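Local coordinates for merozoite surface protein-1 (Plasmodium knowlesi strain H, PDB 1N1I) that probably helps merozoites bind, invade and leave host erythrocytes, here as its C-terminal EGF-like domains, at residues Gly59-Glu64 and Lys73-Lys78. Numbering follows the deposited sequence.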
ATOM      1  N   GLY A  59      -5.445  -6.018   6.133  1.00 35.57           N
ATOM      2  CA  GLY A  59      -5.688  -6.527   4.797  1.00 33.07           C
ATOM      3  C   GLY A  59      -4.653  -6.127   3.785  1.00 36.56           C
ATOM      4  O   GLY A  59      -4.828  -6.381   2.604  1.00 37.24           O
ATOM      5  N   GLY A  60      -3.575  -5.504   4.242  1.00 39.45           N
ATOM      6  CA  GLY A  60      -2.526  -5.085   3.333  1.00 35.12           C
ATOM      7  C   GLY A  60      -2.693  -3.630   2.953  1.00 34.91           C
ATOM      8  O   GLY A  60      -1.862  -3.048   2.256  1.00 34.12           O
ATOM      9  N   CYS A  61      -3.784  -3.036   3.412  1.00 31.21           N
ATOM     10  CA  CYS A  61      -4.064  -1.637   3.132  1.00 29.51           C
ATOM     11  C   CYS A  61      -3.153  -0.777   4.002  1.00 34.28           C
ATOM     12  O   CYS A  61      -2.667  -1.233   5.037  1.00 35.37           O
ATOM     13  CB  CYS A  61      -5.513  -1.319   3.490  1.00 31.67           C
ATOM     14  SG  CYS A  61      -6.822  -2.233   2.597  1.00 39.47           S
ATOM     15  N   ALA A  62      -2.928   0.464   3.586  1.00 33.66           N
ATOM     16  CA  ALA A  62      -2.104   1.392   4.348  1.00 32.63           C
ATOM     17  C   ALA A  62      -2.647   1.436   5.764  1.00 38.23           C
ATOM     18  O   ALA A  62      -3.838   1.219   5.975  1.00 39.27           O
ATOM     19  CB  ALA A  62      -2.180   2.765   3.743  1.00 23.71           C
ATOM     20  N   PRO A  63      -1.783   1.715   6.754  1.00 42.48           N
ATOM     21  CA  PRO A  63      -2.197   1.788   8.163  1.00 41.58           C
ATOM     22  C   PRO A  63      -3.295   2.813   8.356  1.00 41.13           C
ATOM     23  O   PRO A  63      -4.160   2.659   9.211  1.00 44.35           O
ATOM     24  CB  PRO A  63      -0.919   2.208   8.880  1.00 43.81           C
ATOM     25  CG  PRO A  63       0.152   1.572   8.046  1.00 50.56           C
ATOM     26  CD  PRO A  63      -0.320   1.854   6.631  1.00 42.63           C
ATOM     27  N   GLU A  64      -3.251   3.864   7.548  1.00 41.24           N
ATOM     28  CA  GLU A  64      -4.234   4.939   7.634  1.00 41.99           C
ATOM     29  C   GLU A  64      -5.491   4.734   6.803  1.00 42.58           C
ATOM     30  O   GLU A  64      -6.350   5.618   6.759  1.00 48.57           O
ATOM     31  CB  GLU A  64      -3.600   6.271   7.231  1.00 39.31           C
ATOM     32  CG  GLU A  64      -2.941   6.286   5.857  1.00 51.02           C
ATOM     33  CD  GLU A  64      -1.460   5.968   5.916  1.00 42.62           C
ATOM     34  OE1 GLU A  64      -1.104   4.824   6.249  1.00 52.99           O
ATOM     35  OE2 GLU A  64      -0.652   6.872   5.640  1.00 54.93           O
ATOM     36  N   LYS A  73     -16.446  -9.731  -3.510  1.00119.21           N
ATOM     37  CA  LYS A  73     -15.780 -10.531  -2.473  1.00114.93           C
ATOM     38  C   LYS A  73     -14.275 -10.323  -2.502  1.00112.46           C
ATOM     39  O   LYS A  73     -13.504 -11.261  -2.298  1.00111.31           O
ATOM     40  CB  LYS A  73     -16.066 -12.011  -2.675  1.00114.88           C
ATOM     41  CG  LYS A  73     -17.521 -12.364  -2.558  1.00115.78           C
ATOM     42  CD  LYS A  73     -17.728 -13.849  -2.798  1.00116.92           C
ATOM     43  CE  LYS A  73     -19.191 -14.267  -2.654  1.00115.56           C
ATOM     44  NZ  LYS A  73     -19.372 -15.724  -2.939  1.00114.03           N
ATOM     45  N   GLU A  74     -13.858  -9.092  -2.762  1.00105.44           N
ATOM     46  CA  GLU A  74     -12.443  -8.771  -2.842  1.00100.39           C
ATOM     47  C   GLU A  74     -12.120  -7.703  -1.797  1.00 95.61           C
ATOM     48  O   GLU A  74     -13.040  -7.094  -1.246  1.00 91.72           O
ATOM     49  CB  GLU A  74     -12.117  -8.274  -4.262  1.00102.55           C
ATOM     50  CG  GLU A  74     -10.645  -7.956  -4.474  1.00109.57           C
ATOM     51  CD  GLU A  74      -9.743  -9.054  -3.924  1.00112.79           C
ATOM     52  OE1 GLU A  74      -9.792 -10.177  -4.461  1.00113.80           O
ATOM     53  OE2 GLU A  74      -8.993  -8.809  -2.950  1.00113.43           O
ATOM     54  N   VAL A  75     -10.833  -7.507  -1.491  1.00 84.46           N
ATOM     55  CA  VAL A  75     -10.424  -6.481  -0.537  1.00 74.17           C
ATOM     56  C   VAL A  75     -10.331  -5.115  -1.201  1.00 68.66           C
ATOM     57  O   VAL A  75      -9.824  -4.986  -2.314  1.00 61.18           O
ATOM     58  CB  VAL A  75      -9.076  -6.756   0.071  1.00 75.93           C
ATOM     59  CG1 VAL A  75      -8.639  -5.537   0.854  1.00 76.74           C
ATOM     60  CG2 VAL A  75      -9.158  -7.958   0.978  1.00 77.17           C
ATOM     61  N   GLU A  76     -10.843  -4.110  -0.496  1.00 66.92           N
ATOM     62  CA  GLU A  76     -10.851  -2.733  -0.965  1.00 64.91           C
ATOM     63  C   GLU A  76     -10.263  -1.838   0.119  1.00 60.46           C
ATOM     64  O   GLU A  76     -10.613  -1.962   1.318  1.00 59.59           O
ATOM     65  CB  GLU A  76     -12.273  -2.255  -1.302  1.00 66.31           C
ATOM     66  CG  GLU A  76     -12.270  -1.143  -2.358  1.00 75.45           C
ATOM     67  CD  GLU A  76     -13.366  -0.120  -2.186  1.00 78.93           C
ATOM     68  OE1 GLU A  76     -14.492  -0.530  -1.842  1.00 83.59           O
ATOM     69  OE2 GLU A  76     -13.102   1.085  -2.412  1.00 78.25           O
ATOM     70  N   CYS A  77      -9.350  -0.968  -0.304  1.00 50.09           N
ATOM     71  CA  CYS A  77      -8.736  -0.042   0.632  1.00 46.35           C
ATOM     72  C   CYS A  77      -9.205   1.349   0.258  1.00 46.32           C
ATOM     73  O   CYS A  77      -9.249   1.703  -0.922  1.00 48.04           O
ATOM     74  CB  CYS A  77      -7.213  -0.093   0.520  1.00 31.78           C
ATOM     75  SG  CYS A  77      -6.460  -1.737   0.659  1.00 36.00           S
ATOM     76  N   LYS A  78      -9.560   2.130   1.267  1.00 42.29           N
ATOM     77  CA  LYS A  78      -9.996   3.498   1.049  1.00 43.83           C
ATOM     78  C   LYS A  78      -9.350   4.446   2.034  1.00 39.17           C
ATOM     79  O   LYS A  78      -9.333   4.192   3.230  1.00 37.21           O
ATOM     80  CB  LYS A  78     -11.514   3.616   1.191  1.00 54.09           C
ATOM     81  CG  LYS A  78     -12.300   3.182  -0.028  1.00 71.85           C
ATOM     82  CD  LYS A  78     -13.783   3.432   0.202  1.00 83.43           C
ATOM     83  CE  LYS A  78     -14.601   3.184  -1.050  1.00 90.11           C
ATOM     84  NZ  LYS A  78     -16.050   3.418  -0.798  1.00 92.65           N
TER
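Cys61 and Cys77 are joined by a disulfide that ties the loop of residues 59-64 to strand 75-78, with no hydrogen bond between the two segments. From the Cys61 backbone, CB points toward the strand and comes within 3.6 Å of Cys77 CB, and within 3.0 Å of Cys77 SG. One atom further out, Cys61 SG lies anti to its own carbonyl carbon (chi1 -61°), a turn that brings it to Cys77 SG for the covalent bond of 2.0 Å. Cys77 adopts a similar first torsion, its SG likewise anti to its own carbonyl carbon, and the C-S-S-C dihedral of -80° makes this a left-handed bridge. The pairing belongs to the second EGF-like domain of the C-terminal fragment, where it fastens the loop preceding strand 66-69 to the other strand of the antiparallel hairpin, 66-69 with 75-78. Beyond the bond, Cys61 SG also meets Val75 CG1 at 4.2 Å, two residues before Cys77 and on the same face of the strand. That methyl is anti to the backbone N of Val75 (chi1 170°), and Val75 CG1 lies loosely beside Gly59 O, 4.3 Å away. Cys67, from the neighbouring strand, touches both Cys61 and Val75, while Leu38 packs against Cys77 and Ile52 against Val75.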